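Amuc_1102 (Akkermansia muciniphila, PDB 7DSZ) has no established function but adopts an immunoglobulin-like fold related to archaeal type IV pilus proteins, which suggests a role in a pilus-like assembly. Local coordinates at residues P15-R20 against V141-K146; V19-E24 against D72-K77; S112-P117 against D191-I196; V148-S153 against K160-Q165. All blocks are in the same frame, centred on the assembly; numbering follows the deposited sequence. Where two conformers were deposited one is given.

Interaction 1. Residues P15-R20 against V141-K146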
loop_
_atom_site.group_PDB
_atom_site.type_symbol
_atom_site.label_atom_id
_atom_site.label_comp_id
_atom_site.label_asym_id
_atom_site.label_seq_id
_atom_site.Cartn_x
_atom_site.Cartn_y
_atom_site.Cartn_z
ATOM N N PRO C 15 17.750 24.273 10.797
ATOM C CA PRO C 15 18.698 23.357 10.145
ATOM C C PRO C 15 19.950 23.109 10.962
ATOM O O PRO C 15 20.683 22.155 10.665
ATOM C CB PRO C 15 19.026 24.073 8.827
ATOM C CG PRO C 15 18.828 25.516 9.148
ATOM C CD PRO C 15 17.674 25.570 10.104
ATOM N N ARG C 16 20.219 23.932 11.970
ATOM C CA ARG C 16 21.321 23.683 12.883
ATOM C C ARG C 16 20.944 22.743 14.023
ATOM O O ARG C 16 21.834 22.308 14.761
ATOM C CB ARG C 16 21.839 25.007 13.462
ATOM C CG ARG C 16 22.325 26.028 12.423
ATOM C CD ARG C 16 23.819 25.893 12.124
ATOM N NE ARG C 16 24.114 24.755 11.253
ATOM C CZ ARG C 16 25.340 24.361 10.919
ATOM N NH1 ARG C 16 26.400 25.010 11.386
ATOM N NH2 ARG C 16 25.509 23.311 10.119
ATOM N N MET C 17 19.661 22.414 14.185
ATOM C CA MET C 17 19.267 21.512 15.264
ATOM C C MET C 17 19.929 20.149 15.094
ATOM O O MET C 17 20.042 19.623 13.982
ATOM C CB MET C 17 17.740 21.358 15.307
ATOM C CG MET C 17 17.230 20.402 16.389
ATOM S SD MET C 17 15.420 20.190 16.324
ATOM C CE MET C 17 15.247 19.726 14.608
ATOM N N GLN C 18 20.406 19.593 16.201
ATOM C CA GLN C 18 20.973 18.260 16.220
ATOM C C GLN C 18 20.111 17.386 17.113
ATOM O O GLN C 18 19.398 17.869 17.994
ATOM C CB GLN C 18 22.429 18.262 16.707
ATOM C CG GLN C 18 23.310 19.228 15.932
ATOM C CD GLN C 18 24.757 19.179 16.392
ATOM O OE1 GLN C 18 25.466 18.206 16.154
ATOM N NE2 GLN C 18 25.188 20.219 17.073
ATOM N N VAL C 19 20.203 16.087 16.891
ATOM C CA VAL C 19 19.294 15.120 17.480
ATOM C C VAL C 19 20.110 13.976 18.060
ATOM O O VAL C 19 21.100 13.543 17.457
ATOM C CB VAL C 19 18.298 14.627 16.399
ATOM C CG1 VAL C 19 17.610 13.366 16.814
ATOM C CG2 VAL C 19 17.293 15.735 16.075
ATOM N N ARG C 20 19.698 13.492 19.226
ATOM C CA ARG C 20 20.263 12.303 19.840
ATOM C C ARG C 20 19.164 11.290 20.116
ATOM O O ARG C 20 18.087 11.640 20.617
ATOM C CB ARG C 20 20.990 12.638 21.137
ATOM C CG ARG C 20 22.224 13.499 20.897
ATOM C CD ARG C 20 23.282 12.718 20.125
ATOM N NE ARG C 20 24.465 13.518 19.811
ATOM C CZ ARG C 20 24.660 14.169 18.668
ATOM N NH1 ARG C 20 23.756 14.135 17.692
ATOM N NH2 ARG C 20 25.778 14.859 18.493
ATOM N N VAL C 141 20.292 4.353 13.183
ATOM C CA VAL C 141 19.348 5.465 13.075
ATOM C C VAL C 141 20.071 6.665 12.489
ATOM O O VAL C 141 21.136 7.055 12.985
ATOM C CB VAL C 141 18.739 5.836 14.441
ATOM C CG1 VAL C 141 17.694 6.947 14.257
ATOM C CG2 VAL C 141 18.120 4.608 15.104
ATOM N N GLU C 142 19.487 7.265 11.455
ATOM C CA GLU C 142 20.039 8.465 10.843
ATOM C C GLU C 142 19.075 9.636 10.997
ATOM O O GLU C 142 17.847 9.469 10.932
ATOM C CB GLU C 142 20.352 8.241 9.357
ATOM C CG GLU C 142 21.433 7.202 9.121
ATOM C CD GLU C 142 21.745 6.982 7.645
ATOM O OE1 GLU C 142 21.122 7.643 6.793
ATOM O OE2 GLU C 142 22.612 6.135 7.341
ATOM N N TYR C 143 19.642 10.820 11.215
ATOM C CA TYR C 143 18.898 12.069 11.172
ATOM C C TYR C 143 19.573 12.978 10.157
ATOM O O TYR C 143 20.778 13.233 10.255
ATOM C CB TYR C 143 18.839 12.752 12.546
ATOM C CG TYR C 143 18.166 14.100 12.444
ATOM C CD1 TYR C 143 16.798 14.189 12.225
ATOM C CD2 TYR C 143 18.899 15.281 12.508
ATOM C CE1 TYR C 143 16.171 15.406 12.102
ATOM C CE2 TYR C 143 18.273 16.517 12.381
ATOM C CZ TYR C 143 16.908 16.568 12.177
ATOM O OH TYR C 143 16.251 17.775 12.043
ATOM N N ASN C 144 18.798 13.457 9.182
ATOM C CA ASN C 144 19.334 14.262 8.080
ATOM C C ASN C 144 20.568 13.615 7.450
ATOM O O ASN C 144 21.573 14.273 7.176
ATOM C CB ASN C 144 19.645 15.685 8.543
ATOM C CG ASN C 144 18.408 16.566 8.586
ATOM O OD1 ASN C 144 17.416 16.300 7.902
ATOM N ND2 ASN C 144 18.467 17.632 9.381
ATOM N N GLY C 145 20.502 12.306 7.232
ATOM C CA GLY C 145 21.571 11.617 6.537
ATOM C C GLY C 145 22.817 11.338 7.343
ATOM O O GLY C 145 23.811 10.886 6.767
ATOM N N LYS C 146 22.799 11.579 8.650
ATOM C CA LYS C 146 23.925 11.317 9.532
ATOM C C LYS C 146 23.534 10.289 10.585
ATOM O O LYS C 146 22.496 10.428 11.236
ATOM C CB LYS C 146 24.387 12.601 10.231
ATOM C CG LYS C 146 25.405 12.336 11.326
ATOM C CD LYS C 146 25.546 13.492 12.317
ATOM C CE LYS C 146 26.653 13.187 13.322
ATOM N NZ LYS C 146 26.808 14.255 14.353
HETATM O O HOH W 1 17.978 19.857 11.783
HETATM O O HOH W 2 24.756 15.613 15.222
#
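V19 lies against the ring of Y143, which reaches across from the end of strand 134-143, and M17 lies against its hydroxyl. Y143 CB turns toward strand 18-32, and with CG anti to the backbone N (chi1 175°) the ring lies crosswise to the V19 side chain. Y143 CG and Y143 CD2 each lie 4.0 Å from V19 CB. Beyond them, V19 CG2 sits almost exactly over the middle of the ring, 3.8 Å from its centroid and 6° off the normal, a CH-pi contact. On the opposite face N144 CG leans over the rim, so V19 and N144 sandwich the ring. At the tip, Y143 OH touches M17 CE at 3.4 Å, the methyl brought round by the bend at chi3 (53°). The hydroxyl donates to water 1 at 2.7 Å, and this water in turn donates to M17 O. The exposed flank is polar: R20 NH2 and K146 NZ are like charges 4.3 Å apart. Water 2 links the two side chains, accepting from R20 NH1 and K146 NZ and donating to Q18 OE1. Y143 also opens the type I' turn to K146 that makes strands 134-143 and 146-152 a tight hairpin. Around the contact, I71 of strand 70-83 backs M17 and V19, A62 of strand 50-63 packs on M17 and V60 on V19, and L74 packs on Y143.

Interaction 2. Residues V19-E24 against D72-K77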
loop_
_atom_site.group_PDB
_atom_site.type_symbol
_atom_site.label_atom_id
_atom_site.label_comp_id
_atom_site.label_asym_id
_atom_site.label_seq_id
_atom_site.Cartn_x
_atom_site.Cartn_y
_atom_site.Cartn_z
ATOM N N VAL C 19 20.203 16.087 16.891
ATOM C CA VAL C 19 19.294 15.120 17.480
ATOM C C VAL C 19 20.110 13.976 18.060
ATOM O O VAL C 19 21.100 13.543 17.457
ATOM C CB VAL C 19 18.298 14.627 16.399
ATOM C CG1 VAL C 19 17.610 13.366 16.814
ATOM C CG2 VAL C 19 17.293 15.735 16.075
ATOM N N ARG C 20 19.698 13.492 19.226
ATOM C CA ARG C 20 20.263 12.303 19.840
ATOM C C ARG C 20 19.164 11.290 20.116
ATOM O O ARG C 20 18.087 11.640 20.617
ATOM C CB ARG C 20 20.990 12.638 21.137
ATOM C CG ARG C 20 22.224 13.499 20.897
ATOM C CD ARG C 20 23.282 12.718 20.125
ATOM N NE ARG C 20 24.465 13.518 19.811
ATOM C CZ ARG C 20 24.660 14.169 18.668
ATOM N NH1 ARG C 20 23.756 14.135 17.692
ATOM N NH2 ARG C 20 25.778 14.859 18.493
ATOM N N VAL C 21 19.448 10.034 19.794
ATOM C CA VAL C 21 18.485 8.947 19.912
ATOM C C VAL C 21 19.038 7.920 20.891
ATOM O O VAL C 21 20.145 7.403 20.704
ATOM C CB VAL C 21 18.200 8.305 18.544
ATOM C CG1 VAL C 21 17.256 7.132 18.704
ATOM C CG2 VAL C 21 17.600 9.345 17.603
ATOM N N SER C 22 18.286 7.647 21.948
ATOM C CA SER C 22 18.640 6.618 22.914
ATOM C C SER C 22 17.914 5.335 22.527
ATOM O O SER C 22 16.692 5.251 22.652
ATOM C CB SER C 22 18.265 7.045 24.330
ATOM O OG SER C 22 18.560 6.009 25.248
ATOM N N LEU C 23 18.663 4.341 22.053
ATOM C CA LEU C 23 18.100 3.042 21.685
ATOM C C LEU C 23 18.188 2.057 22.838
ATOM O O LEU C 23 19.158 2.058 23.596
ATOM C CB LEU C 23 18.841 2.447 20.485
ATOM C CG LEU C 23 18.787 3.194 19.162
ATOM C CD1 LEU C 23 19.731 2.524 18.167
ATOM C CD2 LEU C 23 17.348 3.191 18.616
ATOM N N GLU C 24 17.172 1.208 22.963
ATOM C CA GLU C 24 17.302 0.025 23.793
ATOM C C GLU C 24 17.670 -1.125 22.858
ATOM O O GLU C 24 18.421 -0.911 21.910
ATOM C CB GLU C 24 16.025 -0.228 24.599
ATOM C CG GLU C 24 15.591 0.996 25.453
ATOM C CD GLU C 24 16.668 1.469 26.431
ATOM O OE1 GLU C 24 17.420 0.617 26.955
ATOM O OE2 GLU C 24 16.764 2.698 26.676
ATOM N N ASP C 72 11.221 16.366 12.065
ATOM C CA ASP C 72 10.632 16.008 10.775
ATOM C C ASP C 72 10.623 14.505 10.543
ATOM O O ASP C 72 9.606 13.942 10.119
ATOM C CB ASP C 72 11.400 16.674 9.638
ATOM C CG ASP C 72 11.057 18.127 9.473
ATOM O OD1 ASP C 72 9.901 18.513 9.757
ATOM O OD2 ASP C 72 11.955 18.872 9.033
ATOM N N ALA C 73 11.771 13.847 10.741
ATOM C CA ALA C 73 11.917 12.446 10.344
ATOM C C ALA C 73 13.156 11.846 10.987
ATOM O O ALA C 73 14.078 12.556 11.383
ATOM C CB ALA C 73 12.016 12.284 8.824
ATOM N N LEU C 74 13.161 10.512 11.059
ATOM C CA LEU C 74 14.318 9.702 11.416
ATOM C C LEU C 74 14.290 8.487 10.513
ATOM O O LEU C 74 13.221 7.902 10.301
ATOM C CB LEU C 74 14.267 9.205 12.867
ATOM C CG LEU C 74 14.577 10.113 14.031
ATOM C CD1 LEU C 74 14.406 9.313 15.308
ATOM C CD2 LEU C 74 16.028 10.622 13.874
ATOM N N THR C 75 15.446 8.080 10.011
ATOM C CA THR C 75 15.523 6.869 9.202
ATOM C C THR C 75 16.127 5.744 10.031
ATOM O O THR C 75 17.222 5.891 10.584
ATOM C CB THR C 75 16.334 7.118 7.931
ATOM O OG1 THR C 75 15.626 8.052 7.108
ATOM C CG2 THR C 75 16.518 5.823 7.151
ATOM N N PHE C 76 15.397 4.643 10.152
ATOM C CA PHE C 76 15.874 3.452 10.843
ATOM C C PHE C 76 16.290 2.427 9.804
ATOM O O PHE C 76 15.494 2.078 8.934
ATOM C CB PHE C 76 14.780 2.854 11.731
ATOM C CG PHE C 76 14.653 3.517 13.067
ATOM C CD1 PHE C 76 14.256 4.845 13.159
ATOM C CD2 PHE C 76 14.927 2.815 14.230
ATOM C CE1 PHE C 76 14.131 5.464 14.399
ATOM C CE2 PHE C 76 14.809 3.433 15.480
ATOM C CZ PHE C 76 14.413 4.772 15.552
ATOM N N LYS C 77 17.518 1.926 9.908
ATOM C CA LYS C 77 17.992 0.857 9.035
ATOM C C LYS C 77 18.117 -0.409 9.869
ATOM O O LYS C 77 18.826 -0.422 10.882
ATOM C CB LYS C 77 19.321 1.235 8.382
ATOM C CG LYS C 77 19.196 2.431 7.467
ATOM C CD LYS C 77 20.555 2.871 6.908
ATOM C CE LYS C 77 20.372 3.904 5.781
ATOM N NZ LYS C 77 21.693 4.373 5.253
#
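V21 and L74 point at each other across the interior, and their methyls meet tip to tip, V21 CG2 lying 3.9 Å from L74 CD1. This is the close-packed part of the contact. Both side chains are buried, and L74 has its CG anti to the carbonyl carbon (chi1 -76°), which turns CD1 to V21 and CD2 to V19. The second methyl makes the wider approach, L74 CD2 standing 4.3 Å from V19 CG1. The two strands belong to different sheets: their axes come no nearer than 10.6 Å and cross at -46°, so side chains alone join them, as expected between the facing sheets of an immunoglobulin-like sandwich. V60 of strand 50-63 and Y143 of strand 134-143 pack against both V19 and L74. Toward the other end the layer is less enclosed. L23 is partly exposed, and it slides past F76 in the opposite direction, with L23 CD2 4.0 Å from F76 CE2. The F76 ring itself is buried, meeting F58 and standing edge-to-face with Y100. On the outer side of strand 18-32, R20 and S22 alternate with the inward residues and are exposed, and E24 beyond the strand is exposed too.

Interaction 3. Residues S112-P117 against D191-I196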
loop_
_atom_site.group_PDB
_atom_site.type_symbol
_atom_site.label_atom_id
_atom_site.label_comp_id
_atom_site.label_asym_id
_atom_site.label_seq_id
_atom_site.Cartn_x
_atom_site.Cartn_y
_atom_site.Cartn_z
ATOM N N SER C 112 9.847 -0.677 14.454
ATOM C CA SER C 112 9.637 -2.106 14.247
ATOM C C SER C 112 9.830 -2.484 12.780
ATOM O O SER C 112 9.770 -1.640 11.881
ATOM C CB SER C 112 8.237 -2.541 14.718
ATOM O OG SER C 112 7.211 -1.902 13.961
ATOM N N VAL C 113 10.096 -3.776 12.569
ATOM C CA VAL C 113 10.073 -4.392 11.241
ATOM C C VAL C 113 9.600 -5.820 11.419
ATOM O O VAL C 113 9.606 -6.366 12.523
ATOM C CB VAL C 113 11.433 -4.402 10.500
ATOM C CG1 VAL C 113 11.716 -3.053 9.897
ATOM C CG2 VAL C 113 12.546 -4.876 11.427
ATOM N N TYR C 114 9.159 -6.436 10.314
ATOM C CA TYR C 114 8.435 -7.698 10.399
ATOM C C TYR C 114 8.907 -8.683 9.339
ATOM O O TYR C 114 9.301 -8.293 8.240
ATOM C CB TYR C 114 6.911 -7.495 10.215
ATOM C CG TYR C 114 6.348 -6.457 11.179
ATOM C CD1 TYR C 114 6.582 -5.101 10.981
ATOM C CD2 TYR C 114 5.613 -6.845 12.299
ATOM C CE1 TYR C 114 6.120 -4.156 11.869
ATOM C CE2 TYR C 114 5.117 -5.895 13.198
ATOM C CZ TYR C 114 5.382 -4.547 12.971
ATOM O OH TYR C 114 4.911 -3.577 13.853
ATOM N N LEU C 115 8.793 -9.972 9.663
ATOM C CA LEU C 115 8.865 -11.038 8.669
ATOM C C LEU C 115 7.540 -11.794 8.649
ATOM O O LEU C 115 6.938 -12.044 9.699
ATOM C CB LEU C 115 10.028 -12.007 8.971
ATOM C CG LEU C 115 11.436 -11.494 8.669
ATOM C CD1 LEU C 115 12.467 -12.506 9.228
ATOM C CD2 LEU C 115 11.676 -11.205 7.153
ATOM N N SER C 116 7.079 -12.159 7.449
ATOM C CA SER C 116 5.809 -12.841 7.297
ATOM C C SER C 116 5.877 -14.261 7.862
ATOM O O SER C 116 6.965 -14.812 8.059
ATOM C CB SER C 116 5.433 -12.921 5.819
ATOM O OG SER C 116 6.337 -13.806 5.163
ATOM N N PRO C 117 4.722 -14.886 8.097
ATOM C CA PRO C 117 4.746 -16.301 8.513
ATOM C C PRO C 117 5.460 -17.199 7.518
ATOM O O PRO C 117 6.171 -18.121 7.931
ATOM C CB PRO C 117 3.261 -16.653 8.644
ATOM C CG PRO C 117 2.593 -15.332 8.969
ATOM C CD PRO C 117 3.353 -14.323 8.129
ATOM N N ASP C 191 -0.704 4.057 18.346
ATOM C CA ASP C 191 0.030 5.031 19.155
ATOM C C ASP C 191 1.396 4.557 19.630
ATOM O O ASP C 191 2.116 5.347 20.257
ATOM C CB ASP C 191 -0.796 5.416 20.378
ATOM C CG ASP C 191 -1.917 6.340 20.021
ATOM O OD1 ASP C 191 -1.843 6.895 18.901
ATOM O OD2 ASP C 191 -2.853 6.507 20.831
ATOM N N ARG C 192 1.755 3.293 19.396
ATOM C CA ARG C 192 3.009 2.758 19.919
ATOM C C ARG C 192 4.221 3.213 19.111
ATOM O O ARG C 192 5.346 3.207 19.636
ATOM C CB ARG C 192 2.919 1.223 19.956
ATOM C CG ARG C 192 4.205 0.477 20.350
ATOM C CD ARG C 192 3.913 -1.026 20.443
ATOM N NE ARG C 192 5.102 -1.850 20.643
ATOM C CZ ARG C 192 5.509 -2.270 21.837
ATOM N NH1 ARG C 192 4.817 -1.924 22.928
ATOM N NH2 ARG C 192 6.592 -3.031 21.952
ATOM N N TYR C 193 4.018 3.615 17.860
ATOM C CA TYR C 193 5.080 3.907 16.913
ATOM C C TYR C 193 4.806 5.238 16.231
ATOM O O TYR C 193 3.648 5.653 16.109
ATOM C CB TYR C 193 5.157 2.830 15.822
ATOM C CG TYR C 193 5.025 1.395 16.281
ATOM C CD1 TYR C 193 3.772 0.798 16.407
ATOM C CD2 TYR C 193 6.159 0.621 16.539
ATOM C CE1 TYR C 193 3.657 -0.525 16.796
ATOM C CE2 TYR C 193 6.045 -0.707 16.939
ATOM C CZ TYR C 193 4.788 -1.262 17.048
ATOM O OH TYR C 193 4.616 -2.569 17.438
ATOM N N PRO C 194 5.832 5.902 15.716
ATOM C CA PRO C 194 5.572 7.076 14.876
ATOM C C PRO C 194 4.957 6.676 13.540
ATOM O O PRO C 194 4.943 5.509 13.133
ATOM C CB PRO C 194 6.957 7.707 14.675
ATOM C CG PRO C 194 7.895 6.961 15.616
ATOM C CD PRO C 194 7.275 5.611 15.810
ATOM N N GLU C 195 4.444 7.693 12.849
ATOM C CA GLU C 195 3.958 7.534 11.484
ATOM C C GLU C 195 5.094 7.122 10.552
ATOM O O GLU C 195 6.228 7.586 10.692
ATOM C CB GLU C 195 3.347 8.862 11.015
ATOM C CG GLU C 195 2.825 8.875 9.586
ATOM C CD GLU C 195 2.262 10.240 9.184
ATOM O OE1 GLU C 195 2.188 11.140 10.048
ATOM O OE2 GLU C 195 1.876 10.385 8.010
ATOM N N ILE C 196 4.786 6.271 9.573
ATOM C CA ILE C 196 5.769 5.839 8.572
ATOM C C ILE C 196 5.574 6.620 7.285
ATOM O O ILE C 196 4.459 6.686 6.760
ATOM C CB ILE C 196 5.648 4.335 8.289
ATOM C CG1 ILE C 196 5.910 3.540 9.571
ATOM C CG2 ILE C 196 6.579 3.931 7.110
ATOM C CD1 ILE C 196 5.569 2.057 9.444
HETATM O O HOH W 3 3.148 -4.212 15.761
#
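S112 and Y114 bring their hydroxyls to the ring of Y193, joining strand 109-115, at the edge of the three-stranded sheet, to the loop before strand 195-196 of the other sheet. Y114 and Y193 come from opposite directions, and their phenol oxygens stop 3.7 Å apart, Y114 OH to Y193 OH. Water 3 spans this gap: it donates to Y193 OH at 2.8 Å and is bonded to Y114 OH at 2.7 Å, lying in the plane of the Y114 ring. S112 approaches the same tyrosine obliquely, S112 OG lying 3.4 Å from Y193 CE2. A chi1 of 63° folds S112 OG back over its own main chain, where it also bonds Y114 OH at 2.8 Å. On one face of the Y193 ring lies the aliphatic part of R192, with CG over the ring centre, before the arginine runs on to a salt bridge with E55. The strongest partner of Y193 OH is likewise E55, through OE2, whereas the bond from R192 NE to Y193 OH is weak. A phenylalanine in place of Y193 would probably deprive E55 OE2 of the tyrosine hydroxyl and break the water link from Y114. K180 packs on both tyrosines, and Y110 forms a cation-pi pair with R192. The buried hydroxyls are thus satisfied through a chain running from S112 through Y114 and water 3 to Y193 and on to E55. The acid and R192 would be expected to polarise the tyrosine hydroxyl, so the contact rests on a polar network more than on apolar packing.

Interaction 4. Residues V148-S153 against K160-Q165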
loop_
_atom_site.group_PDB
_atom_site.type_symbol
_atom_site.label_atom_id
_atom_site.label_comp_id
_atom_site.label_asym_id
_atom_site.label_seq_id
_atom_site.Cartn_x
_atom_site.Cartn_y
_atom_site.Cartn_z
ATOM N N VAL C 148 23.160 8.779 13.976
ATOM C CA VAL C 148 23.151 9.285 15.343
ATOM C C VAL C 148 23.061 8.181 16.391
ATOM O O VAL C 148 23.404 8.428 17.559
ATOM C CB VAL C 148 22.020 10.320 15.549
ATOM C CG1 VAL C 148 22.254 11.539 14.653
ATOM C CG2 VAL C 148 20.647 9.696 15.284
ATOM N N ALA C 149 22.663 6.959 16.042
ATOM C CA ALA C 149 22.606 5.912 17.054
ATOM C C ALA C 149 22.723 4.560 16.373
ATOM O O ALA C 149 22.323 4.397 15.219
ATOM C CB ALA C 149 21.318 5.980 17.895
ATOM N N THR C 150 23.287 3.601 17.103
ATOM C CA THR C 150 23.491 2.252 16.595
ATOM C C THR C 150 23.212 1.243 17.695
ATOM O O THR C 150 23.672 1.407 18.831
ATOM C CB THR C 150 24.924 2.063 16.070
ATOM O OG1 THR C 150 25.154 2.955 14.977
ATOM C CG2 THR C 150 25.132 0.635 15.599
ATOM N N TYR C 151 22.453 0.204 17.363
ATOM C CA TYR C 151 22.279 -0.958 18.221
ATOM C C TYR C 151 22.859 -2.167 17.495
ATOM O O TYR C 151 22.716 -2.284 16.277
ATOM C CB TYR C 151 20.802 -1.227 18.556
ATOM C CG TYR C 151 20.564 -2.700 18.790
ATOM C CD1 TYR C 151 20.801 -3.276 20.030
ATOM C CD2 TYR C 151 20.146 -3.534 17.745
ATOM C CE1 TYR C 151 20.629 -4.654 20.228
ATOM C CE2 TYR C 151 19.971 -4.890 17.929
ATOM C CZ TYR C 151 20.219 -5.451 19.160
ATOM O OH TYR C 151 20.028 -6.806 19.316
ATOM N N SER C 152 23.514 -3.065 18.232
ATOM C CA SER C 152 23.967 -4.309 17.617
ATOM C C SER C 152 23.881 -5.438 18.628
ATOM O O SER C 152 24.158 -5.236 19.808
ATOM C CB SER C 152 25.406 -4.209 17.096
ATOM O OG SER C 152 25.833 -5.473 16.597
ATOM N N SER C 153 23.506 -6.633 18.150
ATOM C CA SER C 153 23.525 -7.821 18.994
ATOM C C SER C 153 24.945 -8.289 19.301
ATOM O O SER C 153 25.127 -9.110 20.201
ATOM C CB SER C 153 22.748 -8.973 18.337
ATOM O OG SER C 153 23.384 -9.397 17.140
ATOM N N LYS C 160 29.710 -4.023 14.137
ATOM C CA LYS C 160 29.081 -3.578 12.896
ATOM C C LYS C 160 29.174 -4.682 11.840
ATOM O O LYS C 160 29.702 -4.507 10.742
ATOM C CB LYS C 160 29.711 -2.280 12.413
ATOM C CG LYS C 160 29.492 -1.091 13.337
ATOM C CD LYS C 160 30.038 0.178 12.699
ATOM C CE LYS C 160 30.014 1.358 13.668
ATOM N NZ LYS C 160 30.689 2.560 13.086
ATOM N N TRP C 161 28.609 -5.836 12.205
ATOM C CA TRP C 161 28.698 -7.028 11.370
ATOM C C TRP C 161 28.084 -6.827 9.991
ATOM O O TRP C 161 28.456 -7.547 9.059
ATOM C CB TRP C 161 28.028 -8.211 12.080
ATOM C CG TRP C 161 26.552 -7.980 12.369
ATOM C CD1 TRP C 161 25.999 -7.506 13.527
ATOM C CD2 TRP C 161 25.464 -8.210 11.469
ATOM N NE1 TRP C 161 24.626 -7.431 13.398
ATOM C CE2 TRP C 161 24.275 -7.855 12.142
ATOM C CE3 TRP C 161 25.379 -8.677 10.151
ATOM C CZ2 TRP C 161 23.008 -7.955 11.535
ATOM C CZ3 TRP C 161 24.124 -8.780 9.554
ATOM C CH2 TRP C 161 22.959 -8.422 10.249
ATOM N N TRP C 162 27.167 -5.861 9.831
ATOM C CA TRP C 162 26.556 -5.614 8.525
ATOM C C TRP C 162 27.490 -4.902 7.555
ATOM O O TRP C 162 27.121 -4.712 6.392
ATOM C CB TRP C 162 25.268 -4.790 8.687
ATOM C CG TRP C 162 25.463 -3.509 9.466
ATOM C CD1 TRP C 162 25.760 -2.273 8.965
ATOM C CD2 TRP C 162 25.364 -3.354 10.885
ATOM N NE1 TRP C 162 25.862 -1.358 9.996
ATOM C CE2 TRP C 162 25.618 -1.998 11.180
ATOM C CE3 TRP C 162 25.094 -4.237 11.937
ATOM C CZ2 TRP C 162 25.606 -1.501 12.484
ATOM C CZ3 TRP C 162 25.067 -3.744 13.233
ATOM C CH2 TRP C 162 25.328 -2.384 13.493
ATOM N N THR C 163 28.670 -4.484 8.003
ATOM C CA THR C 163 29.656 -3.849 7.139
ATOM C C THR C 163 30.741 -4.827 6.708
ATOM O O THR C 163 31.623 -4.457 5.931
ATOM C CB THR C 163 30.298 -2.650 7.854
ATOM O OG1 THR C 163 31.061 -3.121 8.970
ATOM C CG2 THR C 163 29.228 -1.677 8.360
ATOM N N ILE C 164 30.695 -6.058 7.210
ATOM C CA ILE C 164 31.649 -7.094 6.825
ATOM C C ILE C 164 31.308 -7.588 5.427
ATOM O O ILE C 164 30.193 -8.058 5.174
ATOM C CB ILE C 164 31.624 -8.253 7.828
ATOM C CG1 ILE C 164 32.136 -7.790 9.188
ATOM C CG2 ILE C 164 32.423 -9.439 7.296
ATOM C CD1 ILE C 164 32.006 -8.840 10.260
ATOM N N GLN C 165 32.266 -7.479 4.511
ATOM C CA GLN C 165 32.135 -8.064 3.181
ATOM C C GLN C 165 32.705 -9.474 3.254
ATOM O O GLN C 165 33.902 -9.657 3.498
ATOM C CB GLN C 165 32.862 -7.223 2.135
ATOM C CG GLN C 165 32.615 -5.720 2.240
ATOM C CD GLN C 165 31.307 -5.278 1.602
ATOM O OE1 GLN C 165 30.237 -5.809 1.909
ATOM N NE2 GLN C 165 31.390 -4.298 0.707
#
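W161 and W162 both carry CG between the backbone N and the carbonyl carbon (chi1 61° and 54°), which directs the two indoles from the short 3-10 segment to T150 and S152. T150 answers with CG2 anti to its N, so that the methyl comes to the edge of the W162 six-membered ring, near its plane, with T150 CG2 3.7 Å from W162 CH2. S152 places OG at the edges of both indoles: S152 OG is 3.7 Å from W161 CD1 and 3.9 Å from W162 CZ3. These are contacts with ring carbons; the hydroxyl bonds E159 O and E154 N. The indoles also meet each other. W162 CE3 hangs 3.5 Å above the rim of one face of W161, whose NE1 lies in turn at the edge of W162, in its plane. K160 CA lies 3.8 Å above one face of W162, toward its rim, and W162 stacks on Y79 of strand 70-83. An alanine at W162 would probably open a gap beside T150 CG2 and S152, bare the W161 face under W162 CE3 and lose the stack on Y79. The turn itself is held by K160 O, which accepts twice, from T163 N at 2.9 Å and from T163 OG1 at 2.6 Å in the carbonyl plane. The loop folds back on the strand it has just left, edge strand 146-152, whose V148 and A149 form a classic beta bulge opposite V141. W161 NE1 and S153 OG bond to backbone atoms of Q137 on strand 134-143, and W162 packs against V140 of that strand.

In the fold
Interactions 1 and 2 share V19 and strand 18-32 and touch each other through strands 134-143 and 70-83. Together they hold one sheet of the sandwich against the other with apolar side chains; of the two, interaction 1 alone adds water bridges and a charged flank across the contact, near the end of the sheet. Interaction 4 adjoins both through V148, A149 and Y151, but it is only partly buried and fixes a loop with indole edges. Interaction 3 is the most central of the four, its centre about 7 Å from the chain centre, and touches none of the others. It is buried yet polar, and within its segments E195 bonds S116 of one neighbouring subunit and S116 bonds E195 of another.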